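Local atomic coordinates of bacteriohemerythrin (Methylococcus capsulatus, PDB entry 4XPX), a protein that binds oxygen at a centre of two iron atoms and may store it or deliver it to oxygen-requiring enzymes. Residues A1-W5 with F25-N29; A8-T12 with I117-K122; F58-E62 with H76-D81; E64-Y70 with L123-L128. All coordinates share one frame; numbering follows the deposited sequence.

Contact 1: residues A1-W5 with F25-N29; sequences ALMTW and FDMVN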
loop_
_atom_site.group_PDB
_atom_site.type_symbol
_atom_site.label_atom_id
_atom_site.label_comp_id
_atom_site.label_asym_id
_atom_site.label_seq_id
_atom_site.Cartn_x
_atom_site.Cartn_y
_atom_site.Cartn_z
ATOM N N ALA A 1 11.415 4.966 9.578
ATOM C CA ALA A 1 11.459 6.355 9.411
ATOM C C ALA A 1 10.328 7.123 8.921
ATOM O O ALA A 1 9.757 7.880 9.730
ATOM C CB ALA A 1 12.641 6.662 8.504
ATOM N N LEU A 2 9.978 7.011 7.652
ATOM C CA LEU A 2 8.899 7.814 7.163
ATOM C C LEU A 2 7.582 7.527 7.922
ATOM O O LEU A 2 6.861 8.480 8.275
ATOM C CB LEU A 2 8.723 7.577 5.667
ATOM C CG LEU A 2 7.557 8.363 5.047
ATOM C CD1 LEU A 2 7.756 9.859 5.108
ATOM C CD2 LEU A 2 7.407 7.905 3.609
ATOM N N MET A 3 7.243 6.252 8.039
ATOM C CA MET A 3 5.935 5.790 8.520
ATOM C C MET A 3 6.054 5.108 9.847
ATOM O O MET A 3 7.025 4.354 10.082
ATOM C CB MET A 3 5.314 4.825 7.533
ATOM C CG MET A 3 5.122 5.498 6.156
ATOM S SD MET A 3 4.046 4.545 5.043
ATOM C CE MET A 3 2.477 4.744 5.876
ATOM N N THR A 4 5.069 5.271 10.695
ATOM C CA THR A 4 4.973 4.552 11.965
ATOM C C THR A 4 3.566 4.007 12.116
ATOM O O THR A 4 2.586 4.764 12.061
ATOM C CB THR A 4 5.255 5.469 13.163
ATOM O OG1 THR A 4 6.595 5.964 13.054
ATOM C CG2 THR A 4 5.142 4.747 14.461
ATOM N N TRP A 5 3.399 2.711 12.235
ATOM C CA TRP A 5 2.101 2.082 12.464
ATOM C C TRP A 5 1.758 2.146 13.929
ATOM O O TRP A 5 2.602 1.782 14.777
ATOM C CB TRP A 5 2.156 0.642 11.946
ATOM C CG TRP A 5 0.773 -0.010 11.957
ATOM C CD1 TRP A 5 -0.015 -0.186 10.833
ATOM C CD2 TRP A 5 0.097 -0.692 13.021
ATOM N NE1 TRP A 5 -1.146 -0.885 11.176
ATOM C CE2 TRP A 5 -1.109 -1.170 12.511
ATOM C CE3 TRP A 5 0.366 -0.874 14.409
ATOM C CZ2 TRP A 5 -2.052 -1.882 13.286
ATOM C CZ3 TRP A 5 -0.559 -1.571 15.159
ATOM C CH2 TRP A 5 -1.731 -2.049 14.617
ATOM N N PHE A 25 4.324 -0.712 5.559
ATOM C CA PHE A 25 4.979 0.476 6.160
ATOM C C PHE A 25 6.491 0.248 6.193
ATOM O O PHE A 25 7.283 1.164 5.894
ATOM C CB PHE A 25 4.485 0.773 7.567
ATOM C CG PHE A 25 3.125 1.420 7.692
ATOM C CD1 PHE A 25 2.063 1.206 6.788
ATOM C CD2 PHE A 25 2.901 2.281 8.731
ATOM C CE1 PHE A 25 0.832 1.801 7.018
ATOM C CE2 PHE A 25 1.673 2.912 8.927
ATOM C CZ PHE A 25 0.615 2.646 8.096
ATOM N N ASP A 26 6.924 -0.945 6.585
ATOM C CA ASP A 26 8.376 -1.229 6.633
ATOM C C ASP A 26 8.978 -1.133 5.252
ATOM O O ASP A 26 10.126 -0.617 5.076
ATOM C CB ASP A 26 8.594 -2.598 7.242
ATOM C CG ASP A 26 8.449 -2.675 8.725
ATOM O OD1 ASP A 26 8.417 -1.626 9.435
ATOM O OD2 ASP A 26 8.373 -3.852 9.317
ATOM N N MET A 27 8.290 -1.645 4.236
ATOM C CA MET A 27 8.846 -1.637 2.883
ATOM C C MET A 27 8.848 -0.223 2.309
ATOM O O MET A 27 9.807 0.133 1.550
ATOM C CB MET A 27 8.037 -2.624 1.998
ATOM C CG MET A 27 8.186 -4.052 2.459
ATOM S SD MET A 27 7.342 -5.232 1.374
ATOM C CE MET A 27 8.582 -5.408 0.052
ATOM N N VAL A 28 7.835 0.600 2.595
ATOM C CA VAL A 28 7.856 2.033 2.233
ATOM C C VAL A 28 9.038 2.696 2.911
ATOM O O VAL A 28 9.745 3.524 2.281
ATOM C CB VAL A 28 6.557 2.714 2.597
ATOM C CG1 VAL A 28 6.655 4.217 2.442
ATOM C CG2 VAL A 28 5.386 2.192 1.757
ATOM N N ASN A 29 9.254 2.417 4.178
ATOM C CA ASN A 29 10.350 3.077 4.888
ATOM C C ASN A 29 11.674 2.764 4.266
ATOM O O ASN A 29 12.546 3.668 4.161
ATOM C CB ASN A 29 10.330 2.634 6.365
ATOM C CG ASN A 29 9.216 3.321 7.132
ATOM O OD1 ASN A 29 8.634 4.287 6.662
ATOM N ND2 ASN A 29 8.898 2.831 8.329
HETATM O O HOH W 1 6.883 0.933 10.712
#
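L2 and M3 meet N29 where the N-terminal arm of the hemerythrin four-helix bundle lies along helix 15-34. L2 brings its CD2 methyl to 3.9 Å from V28 CG1, while its chain also reaches R110 of helix 103-121. M3 is gripped through its backbone: its N donates to N29 OD1 at 2.8 Å, and N29 ND2 returns a bond to M3 O at 3.0 Å, with M3 O close to the amide plane of N29. The pair of bonds fixes the rotation of the carboxamide, using both of its ends on one residue. An aspartate in place of N29 would lose the ND2 donor, and M3 O would probably be left without that partner while two oxygens faced each other. The M3 side chain then turns at chi3 (69°), which swings CE over the centre of the F25 ring, 3.4 Å from its centroid and only 6° off the normal. This is a CH-pi contact, with SD adding a Met-aromatic one and also touching V28 CG1. T4 offers its carbonyl O to the edge of the same ring. W5 takes the face of F25 opposite to M3, its edge toward the phenyl in a T-shaped pair with planes at 66°, so F25 is sandwiched between two residues of the arm. Closest of the W5 side chain to the ring is its CB, 3.7 Å from F25 CD2.

Contact 2: residues A8-T12 with I117-K122; sequences AEFGT and IPKVDK. With FE2 (Fe (II) ion), chain C; FE2 (Fe (II) ion), chain B.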
loop_
_atom_site.group_PDB
_atom_site.type_symbol
_atom_site.label_atom_id
_atom_site.label_comp_id
_atom_site.label_asym_id
_atom_site.label_seq_id
_atom_site.Cartn_x
_atom_site.Cartn_y
_atom_site.Cartn_z
ATOM N N ALA A 8 -4.040 2.886 17.332
ATOM C CA ALA A 8 -4.971 3.982 17.367
ATOM C C ALA A 8 -5.227 4.585 15.988
ATOM O O ALA A 8 -6.334 4.947 15.572
ATOM C CB ALA A 8 -4.518 5.116 18.310
ATOM N N GLU A 9 -4.122 4.767 15.222
ATOM C CA GLU A 9 -4.299 5.389 13.902
ATOM C C GLU A 9 -4.874 4.405 12.877
ATOM O O GLU A 9 -5.676 4.793 12.067
ATOM C CB GLU A 9 -2.947 5.888 13.400
ATOM C CG GLU A 9 -2.325 7.081 14.093
ATOM C CD GLU A 9 -0.651 7.121 13.768
ATOM O OE1 GLU A 9 0.150 6.439 14.371
ATOM O OE2 GLU A 9 -0.490 7.839 12.851
ATOM N N PHE A 10 -4.368 3.136 12.945
ATOM C CA PHE A 10 -4.495 2.278 11.788
ATOM C C PHE A 10 -5.082 0.949 12.086
ATOM O O PHE A 10 -5.348 0.153 11.133
ATOM C CB PHE A 10 -3.147 2.071 11.090
ATOM C CG PHE A 10 -2.517 3.363 10.628
ATOM C CD1 PHE A 10 -3.206 4.214 9.795
ATOM C CD2 PHE A 10 -1.262 3.722 11.047
ATOM C CE1 PHE A 10 -2.651 5.406 9.423
ATOM C CE2 PHE A 10 -0.722 4.972 10.728
ATOM C CZ PHE A 10 -1.441 5.793 9.880
ATOM N N GLY A 11 -5.331 0.578 13.342
ATOM C CA GLY A 11 -5.841 -0.751 13.619
ATOM C C GLY A 11 -7.184 -1.010 13.037
ATOM O O GLY A 11 -8.081 -0.210 13.236
ATOM N N THR A 12 -7.357 -2.128 12.363
ATOM C CA THR A 12 -8.578 -2.529 11.702
ATOM C C THR A 12 -9.377 -3.521 12.464
ATOM O O THR A 12 -10.526 -3.815 12.060
ATOM C CB THR A 12 -8.315 -3.105 10.311
ATOM O OG1 THR A 12 -7.619 -4.338 10.451
ATOM C CG2 THR A 12 -7.610 -2.127 9.396
ATOM N N ILE A 117 -6.208 3.603 4.998
ATOM C CA ILE A 117 -6.369 2.636 6.062
ATOM C C ILE A 117 -7.447 3.081 7.065
ATOM O O ILE A 117 -8.363 2.336 7.370
ATOM C CB ILE A 117 -5.039 2.236 6.692
ATOM C CG1 ILE A 117 -4.185 1.493 5.677
ATOM C CG2 ILE A 117 -5.300 1.381 7.947
ATOM C CD1 ILE A 117 -2.731 1.364 6.077
ATOM N N PRO A 118 -7.423 4.329 7.560
ATOM C CA PRO A 118 -8.450 4.731 8.555
ATOM C C PRO A 118 -9.798 4.938 7.907
ATOM O O PRO A 118 -10.815 4.705 8.598
ATOM C CB PRO A 118 -7.930 6.054 9.098
ATOM C CG PRO A 118 -6.469 6.058 8.804
ATOM C CD PRO A 118 -6.349 5.348 7.532
ATOM N N LYS A 119 -9.875 5.439 6.673
ATOM C CA LYS A 119 -11.154 5.860 6.107
ATOM C C LYS A 119 -11.824 4.796 5.269
ATOM O O LYS A 119 -13.042 4.947 4.924
ATOM C CB LYS A 119 -11.039 7.171 5.299
ATOM C CG LYS A 119 -10.516 8.282 6.107
ATOM C CD LYS A 119 -10.456 9.613 5.667
ATOM C CE LYS A 119 -9.797 10.411 6.827
ATOM N NZ LYS A 119 -8.323 10.681 6.628
ATOM N N VAL A 120 -11.045 3.787 4.851
ATOM C CA VAL A 120 -11.575 2.769 3.956
ATOM C C VAL A 120 -11.389 1.401 4.597
ATOM O O VAL A 120 -12.357 0.664 4.788
ATOM C CB VAL A 120 -10.922 2.847 2.527
ATOM C CG1 VAL A 120 -11.642 1.880 1.592
ATOM C CG2 VAL A 120 -10.976 4.263 2.002
ATOM N N ASP A 121 -10.167 1.013 4.977
ATOM C CA ASP A 121 -9.966 -0.300 5.559
ATOM C C ASP A 121 -10.648 -0.464 6.896
ATOM O O ASP A 121 -11.210 -1.535 7.183
ATOM C CB ASP A 121 -8.468 -0.652 5.705
ATOM C CG ASP A 121 -7.769 -0.934 4.401
ATOM O OD1 ASP A 121 -8.449 -1.138 3.370
ATOM O OD2 ASP A 121 -6.509 -0.952 4.456
ATOM N N LYS A 122 -10.605 0.519 7.787
ATOM C CA LYS A 122 -11.217 0.313 9.074
ATOM C C LYS A 122 -12.664 -0.075 8.923
ATOM O O LYS A 122 -13.256 -0.742 9.850
ATOM C CB LYS A 122 -11.079 1.530 9.995
ATOM C CG LYS A 122 -9.709 1.643 10.626
ATOM C CD LYS A 122 -9.713 2.865 11.616
ATOM C CE LYS A 122 -8.329 3.084 12.181
ATOM N NZ LYS A 122 -8.476 3.988 13.383
HETATM FE FE FE2 C . -5.177 -2.190 3.389
HETATM FE FE FE2 B . -7.884 -1.529 1.345
HETATM O O HOH W 2 -7.931 1.962 15.042
HETATM O O HOH W 3 -12.125 -1.497 12.200
HETATM O O HOH W 4 -5.621 -1.525 1.574
HETATM O O HOH W 5 -3.489 -0.468 2.675
#
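K122 sends an extended side chain across segment 8-12 to a group of backbone carbonyls, one residue after D121, which bridges the two irons. The contact joins the end of helix 103-121 of the hemerythrin four-helix bundle to the short helix 7-10 and the turn after it. All torsions of K122 beyond CG are near 180°, which carries NZ far enough to make a weak hydrogen bond to A8 O at 3.2 Å and to donate to a water at 2.7 Å from NZ; that water lies 2.8 Å from G11 O, to which it can donate. The CE carbon passes 3.2 Å from E9 O. A second water joins the backbones, donating to both T12 O and K122 O. Beneath this polar layer the F10 side chain runs alongside P118, whose CG lies near the plane of the ring at its edge, and crosses I117 at about a right angle. T12 rests its CG2 methyl against D121 CB, while its OG1 is bonded to D18 and to the V14 backbone. The D121 carboxylate spans the metal pair, completed by H21, H57, E61, H76, H80 and H116: OD1 binds one iron and OD2 the other, each at 2.1 Å.

Contact 3: residues F58-E62 with H76-D81; sequences FKSEE and HKAEHD. With FE2 (Fe (II) ion), chain B; FE2 (Fe (II) ion), chain C.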
loop_
_atom_site.group_PDB
_atom_site.type_symbol
_atom_site.label_atom_id
_atom_site.label_comp_id
_atom_site.label_asym_id
_atom_site.label_seq_id
_atom_site.Cartn_x
_atom_site.Cartn_y
_atom_site.Cartn_z
ATOM N N PHE A 58 -3.843 -6.076 -1.466
ATOM C CA PHE A 58 -5.155 -5.709 -2.001
ATOM C C PHE A 58 -5.933 -6.943 -2.349
ATOM O O PHE A 58 -7.167 -7.013 -2.076
ATOM C CB PHE A 58 -5.004 -4.801 -3.218
ATOM C CG PHE A 58 -4.470 -3.396 -2.892
ATOM C CD1 PHE A 58 -4.105 -2.598 -3.974
ATOM C CD2 PHE A 58 -4.406 -2.892 -1.621
ATOM C CE1 PHE A 58 -3.670 -1.298 -3.768
ATOM C CE2 PHE A 58 -3.956 -1.592 -1.474
ATOM C CZ PHE A 58 -3.625 -0.794 -2.503
ATOM N N LYS A 59 -5.327 -7.916 -2.979
ATOM C CA LYS A 59 -6.005 -9.175 -3.331
ATOM C C LYS A 59 -6.474 -9.857 -2.083
ATOM O O LYS A 59 -7.569 -10.487 -2.088
ATOM C CB LYS A 59 -5.093 -10.033 -4.170
ATOM C CG LYS A 59 -4.879 -9.580 -5.554
ATOM C CD LYS A 59 -3.885 -10.555 -6.225
ATOM C CE LYS A 59 -3.560 -10.132 -7.629
ATOM N NZ LYS A 59 -2.514 -11.175 -7.962
ATOM N N SER A 60 -5.683 -9.843 -1.035
ATOM C CA SER A 60 -6.079 -10.492 0.195
ATOM C C SER A 60 -7.305 -9.855 0.800
ATOM O O SER A 60 -8.284 -10.563 1.199
ATOM C CB SER A 60 -4.948 -10.424 1.205
ATOM O OG SER A 60 -3.729 -11.043 0.791
ATOM N N GLU A 61 -7.318 -8.529 0.892
ATOM C CA GLU A 61 -8.482 -7.827 1.407
ATOM C C GLU A 61 -9.687 -8.099 0.478
ATOM O O GLU A 61 -10.830 -8.321 0.997
ATOM C CB GLU A 61 -8.279 -6.306 1.422
ATOM C CG GLU A 61 -7.345 -5.819 2.522
ATOM C CD GLU A 61 -7.321 -4.296 2.592
ATOM O OE1 GLU A 61 -7.888 -3.660 1.724
ATOM O OE2 GLU A 61 -6.704 -3.793 3.596
ATOM N N GLU A 62 -9.508 -8.038 -0.804
ATOM C CA GLU A 62 -10.651 -8.177 -1.736
ATOM C C GLU A 62 -11.236 -9.546 -1.643
ATOM O O GLU A 62 -12.496 -9.683 -1.686
ATOM C CB GLU A 62 -10.193 -7.873 -3.158
ATOM C CG GLU A 62 -9.915 -6.402 -3.352
ATOM C CD GLU A 62 -9.077 -6.077 -4.570
ATOM O OE1 GLU A 62 -9.066 -6.910 -5.559
ATOM O OE2 GLU A 62 -8.460 -4.977 -4.656
ATOM N N HIS A 76 -14.489 -0.202 -2.500
ATOM C CA HIS A 76 -13.160 -0.373 -1.922
ATOM C C HIS A 76 -12.207 -0.900 -2.947
ATOM O O HIS A 76 -11.062 -0.368 -3.119
ATOM C CB HIS A 76 -13.296 -1.286 -0.723
ATOM C CG HIS A 76 -12.086 -1.387 0.119
ATOM N ND1 HIS A 76 -12.216 -1.511 1.481
ATOM C CD2 HIS A 76 -10.746 -1.443 -0.148
ATOM C CE1 HIS A 76 -10.956 -1.602 1.972
ATOM N NE2 HIS A 76 -10.050 -1.592 1.032
ATOM N N LYS A 77 -12.594 -1.920 -3.709
ATOM C CA LYS A 77 -11.744 -2.424 -4.790
ATOM C C LYS A 77 -11.423 -1.350 -5.773
ATOM O O LYS A 77 -10.295 -1.315 -6.320
ATOM C CB LYS A 77 -12.401 -3.606 -5.462
ATOM C CG LYS A 77 -11.561 -4.192 -6.581
ATOM C CD LYS A 77 -12.111 -5.469 -7.114
ATOM C CE LYS A 77 -11.197 -6.158 -8.119
ATOM N NZ LYS A 77 -10.992 -5.350 -9.291
ATOM N N ALA A 78 -12.378 -0.480 -6.095
ATOM C CA ALA A 78 -12.085 0.625 -7.040
ATOM C C ALA A 78 -10.988 1.509 -6.547
ATOM O O ALA A 78 -10.149 1.984 -7.340
ATOM C CB ALA A 78 -13.357 1.371 -7.355
ATOM N N GLU A 79 -10.943 1.799 -5.245
ATOM C CA GLU A 79 -9.836 2.585 -4.684
ATOM C C GLU A 79 -8.511 1.885 -4.876
ATOM O O GLU A 79 -7.504 2.477 -5.288
ATOM C CB GLU A 79 -10.042 2.927 -3.224
ATOM C CG GLU A 79 -11.341 3.647 -2.888
ATOM C CD GLU A 79 -11.632 4.947 -3.584
ATOM O OE1 GLU A 79 -10.696 5.570 -4.130
ATOM O OE2 GLU A 79 -12.876 5.377 -3.638
ATOM N N HIS A 80 -8.479 0.606 -4.564
ATOM C CA HIS A 80 -7.250 -0.217 -4.790
ATOM C C HIS A 80 -6.831 -0.144 -6.230
ATOM O O HIS A 80 -5.625 0.076 -6.542
ATOM C CB HIS A 80 -7.488 -1.669 -4.455
ATOM C CG HIS A 80 -7.692 -1.951 -3.010
ATOM N ND1 HIS A 80 -8.045 -3.213 -2.591
ATOM C CD2 HIS A 80 -7.532 -1.242 -1.865
ATOM C CE1 HIS A 80 -8.099 -3.210 -1.257
ATOM N NE2 HIS A 80 -7.757 -2.014 -0.785
ATOM N N ASP A 81 -7.781 -0.350 -7.163
ATOM C CA ASP A 81 -7.419 -0.477 -8.582
ATOM C C ASP A 81 -6.880 0.846 -9.099
ATOM O O ASP A 81 -5.916 0.794 -9.945
ATOM C CB ASP A 81 -8.593 -0.962 -9.360
ATOM C CG ASP A 81 -8.926 -2.461 -9.109
ATOM O OD1 ASP A 81 -8.112 -3.227 -8.630
ATOM O OD2 ASP A 81 -10.019 -2.875 -9.482
HETATM FE FE FE2 B . -7.884 -1.529 1.345
HETATM FE FE FE2 C . -5.177 -2.190 3.389
HETATM O O HOH W 6 -6.570 -4.220 -6.491
HETATM O O HOH W 4 -5.621 -1.525 1.574
HETATM O O HOH W 5 -3.489 -0.468 2.675
#
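H76 and E61 meet at one iron, between helix segments that run antiparallel (172°) with their axes 10.6 Å apart. H76 NE2 binds this iron at 2.2 Å, and E61 OE1 binds it at the same length; the 3.1 Å between H76 NE2 and E61 OE1 therefore reflects a shared metal, not a hydrogen bond. K77 lays its aliphatic chain across the E62 carboxylate, CE at 3.4 Å from E62 OE1, and its bend at chi4 (-63°) brings NZ to a salt bridge with D81 OD2. H80 has the largest single share of the contact. Its NE2 completes the trio of ligands given to this iron by the two segments, and its ND1 donates to E62 OE2 at 2.7 Å, with the oxygen exactly in the ring plane and the anti lone pair accepting. Held at both nitrogens, the imidazole cannot easily turn, and the second-shell carboxylate would tend to make it a more electron-rich ligand. F58 covers one face of H80 in an offset stack, centroids 3.9 Å apart and planes at 5°. An alanine at F58 would strip this face of its cover and is likely to open a gap beside the metal-bound imidazole. D81 is tied to E62 by a water that donates to D81 OD1 and E62 OE2. E61 OE2 binds the second iron and also accepts a bond from Y124. Two bridging carboxylates, E61 and D121, with five histidines, H21, H57, H76, H80 and H116, carried on a four-helix bundle, are characteristic of the hemerythrin di-iron site.

Contact 4: residues E64-Y70 with L123-L128; sequences EMQKKGY and LYGPCL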
loop_
_atom_site.group_PDB
_atom_site.type_symbol
_atom_site.label_atom_id
_atom_site.label_comp_id
_atom_site.label_asym_id
_atom_site.label_seq_id
_atom_site.Cartn_x
_atom_site.Cartn_y
_atom_site.Cartn_z
ATOM N N GLU A 64 -11.353 -11.566 0.897
ATOM C CA GLU A 64 -12.109 -11.667 2.120
ATOM C C GLU A 64 -13.364 -10.836 2.076
ATOM O O GLU A 64 -14.452 -11.323 2.496
ATOM C CB GLU A 64 -11.217 -11.286 3.284
ATOM C CG GLU A 64 -10.103 -12.224 3.638
ATOM C CD GLU A 64 -10.488 -13.660 3.775
ATOM O OE1 GLU A 64 -11.357 -13.833 4.611
ATOM O OE2 GLU A 64 -10.008 -14.579 3.028
ATOM N N MET A 65 -13.286 -9.617 1.634
ATOM C CA MET A 65 -14.463 -8.795 1.507
ATOM C C MET A 65 -15.516 -9.439 0.615
ATOM O O MET A 65 -16.736 -9.457 0.976
ATOM C CB MET A 65 -14.128 -7.412 0.935
ATOM C CG MET A 65 -13.450 -6.486 1.939
ATOM S SD MET A 65 -13.221 -4.789 1.284
ATOM C CE MET A 65 -11.812 -5.010 0.134
ATOM N N GLN A 66 -15.025 -10.014 -0.537
ATOM C CA GLN A 66 -16.133 -10.392 -1.422
ATOM C C GLN A 66 -16.753 -11.693 -0.927
ATOM O O GLN A 66 -18.002 -11.846 -0.958
ATOM C CB GLN A 66 -15.654 -10.539 -2.867
ATOM C CG GLN A 66 -16.768 -10.789 -3.870
ATOM C CD GLN A 66 -16.281 -10.761 -5.303
ATOM O OE1 GLN A 66 -15.115 -10.462 -5.564
ATOM N NE2 GLN A 66 -17.173 -11.073 -6.239
ATOM N N LYS A 67 -15.966 -12.584 -0.342
ATOM C CA LYS A 67 -16.470 -13.876 0.168
ATOM C C LYS A 67 -17.412 -13.667 1.268
ATOM O O LYS A 67 -18.390 -14.464 1.412
ATOM C CB LYS A 67 -15.276 -14.641 0.672
ATOM C CG LYS A 67 -15.480 -15.829 1.428
ATOM C CD LYS A 67 -14.052 -16.411 1.722
ATOM C CE LYS A 67 -14.152 -17.855 2.164
ATOM N NZ LYS A 67 -15.201 -18.715 1.390
ATOM N N LYS A 68 -17.296 -12.622 2.060
ATOM C CA LYS A 68 -18.160 -12.374 3.163
ATOM C C LYS A 68 -19.310 -11.428 2.807
ATOM O O LYS A 68 -20.128 -11.105 3.697
ATOM C CB LYS A 68 -17.354 -11.816 4.339
ATOM C CG LYS A 68 -16.380 -12.876 4.869
ATOM C CD LYS A 68 -15.423 -12.406 5.918
ATOM C CE LYS A 68 -14.675 -13.684 6.568
ATOM N NZ LYS A 68 -13.759 -13.307 7.757
ATOM N N GLY A 69 -19.421 -11.014 1.589
ATOM C CA GLY A 69 -20.522 -10.114 1.250
ATOM C C GLY A 69 -20.394 -8.739 1.859
ATOM O O GLY A 69 -21.440 -8.087 2.097
ATOM N N TYR A 70 -19.161 -8.265 2.058
ATOM C CA TYR A 70 -18.961 -6.975 2.678
ATOM C C TYR A 70 -19.665 -5.844 1.847
ATOM O O TYR A 70 -19.563 -5.820 0.642
ATOM C CB TYR A 70 -17.447 -6.707 2.732
ATOM C CG TYR A 70 -17.137 -5.283 3.183
ATOM C CD1 TYR A 70 -17.540 -4.840 4.400
ATOM C CD2 TYR A 70 -16.420 -4.418 2.366
ATOM C CE1 TYR A 70 -17.267 -3.589 4.830
ATOM C CE2 TYR A 70 -16.156 -3.173 2.739
ATOM C CZ TYR A 70 -16.571 -2.694 3.949
ATOM O OH TYR A 70 -16.318 -1.431 4.399
ATOM N N LEU A 123 -13.343 0.391 7.907
ATOM C CA LEU A 123 -14.782 0.130 7.746
ATOM C C LEU A 123 -15.067 -1.347 7.569
ATOM O O LEU A 123 -16.240 -1.771 7.856
ATOM C CB LEU A 123 -15.346 0.880 6.564
ATOM C CG LEU A 123 -15.227 2.393 6.703
ATOM C CD1 LEU A 123 -15.851 3.104 5.501
ATOM C CD2 LEU A 123 -15.812 2.951 7.957
ATOM N N TYR A 124 -14.125 -2.189 7.125
ATOM C CA TYR A 124 -14.418 -3.603 7.015
ATOM C C TYR A 124 -14.239 -4.383 8.301
ATOM O O TYR A 124 -14.470 -5.568 8.326
ATOM C CB TYR A 124 -13.656 -4.312 5.840
ATOM C CG TYR A 124 -12.151 -4.268 5.894
ATOM C CD1 TYR A 124 -11.423 -4.639 7.015
ATOM C CD2 TYR A 124 -11.425 -3.924 4.743
ATOM C CE1 TYR A 124 -10.030 -4.625 7.023
ATOM C CE2 TYR A 124 -10.062 -3.863 4.753
ATOM C CZ TYR A 124 -9.348 -4.190 5.868
ATOM O OH TYR A 124 -7.975 -4.115 5.962
ATOM N N GLY A 125 -13.820 -3.711 9.367
ATOM C CA GLY A 125 -13.481 -4.450 10.577
ATOM C C GLY A 125 -14.643 -5.273 11.106
ATOM O O GLY A 125 -14.463 -6.438 11.374
ATOM N N PRO A 126 -15.847 -4.667 11.294
ATOM C CA PRO A 126 -16.948 -5.511 11.885
ATOM C C PRO A 126 -17.205 -6.710 11.003
ATOM O O PRO A 126 -17.474 -7.839 11.560
ATOM C CB PRO A 126 -18.091 -4.507 11.948
ATOM C CG PRO A 126 -17.402 -3.250 12.181
ATOM C CD PRO A 126 -16.169 -3.272 11.290
ATOM N N CYS A 127 -17.240 -6.589 9.683
ATOM C CA CYS A 127 -17.565 -7.693 8.818
ATOM C C CYS A 127 -16.469 -8.745 8.819
ATOM O O CYS A 127 -16.726 -9.978 8.960
ATOM C CB CYS A 127 -17.752 -7.159 7.363
ATOM S SG CYS A 127 -18.165 -8.429 6.153
ATOM N N LEU A 128 -15.200 -8.333 8.701
ATOM C CA LEU A 128 -14.113 -9.280 8.517
ATOM C C LEU A 128 -13.620 -9.841 9.815
ATOM O O LEU A 128 -13.050 -10.936 9.765
ATOM C CB LEU A 128 -12.949 -8.711 7.765
ATOM C CG LEU A 128 -13.032 -8.732 6.243
ATOM C CD1 LEU A 128 -14.360 -8.481 5.527
ATOM C CD2 LEU A 128 -11.854 -8.125 5.547
HETATM O O HOH W 7 -16.183 -12.507 9.422
#
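A Schellman motif ends helix 40-67 at G69, and just beyond it Y70 packs against the C-terminal helix 125-129 and the residues leading into it. The evidence for the motif is a positive phi at G69 (69°) together with the backbone bonds Y70 N to M65 O and G69 N to Q66 O. Y70 lays one ring face against Y124: CB of Y124 stands 3.9 Å from the Y70 ring centroid, 17° off the normal, a CH-pi contact. The same ring has C127 SG at its edge and C127 CB 3.8 Å from its CD1, while Y70 OH extends to L123 CB at 3.3 Å. With SG anti to the backbone N, C127 also brings its sulfur to 3.9 Å from K68 CB. K68 stretches over the C-terminal end of the other segment, where NZ makes a weak hydrogen bond to L128 O and donates to a water at 3.0 Å; this water donates to C127 O, so the ammonium reaches one carbonyl weakly and directly, and the other through the water. L128 sets its methyls on residues further back along helix 40-67: CD1 near M65 CA and CD2 3.9 Å from E64 CB. M65 carries its sulfur to 4.0 Å from Y124 CD2, an oblique Met-aromatic contact, and touches H76 as well. The hydroxyl of Y124 leaves this cluster to hydrogen-bond E61. The contact thus joins the capped end of one bundle helix to the C-terminal helix beside the di-iron site of a hemerythrin.

Contacts 2 and 3 share both irons and two metal-bound waters, with D121 and E61 each spanning the metal pair. All four contacts are partly buried: contact 3 is the most central (10 Å between centres) and iron-bound, contact 4 the outermost (19 Å), with exposed K68 and a water at its rim. Contacts 3 and 4 both draw on helix 40-67. Contact 1 meets contact 2 through packing of F10 and I117 on F25. Contact 3 joins its helices through shared metal ligands, a ring stack and a His-carboxylate bond; contacts 2 and 4 have lysines reaching backbone carbonyls; contact 1 combines a two-bond asparagine grip on the M3 backbone with Met and Trp packing on the F25 ring.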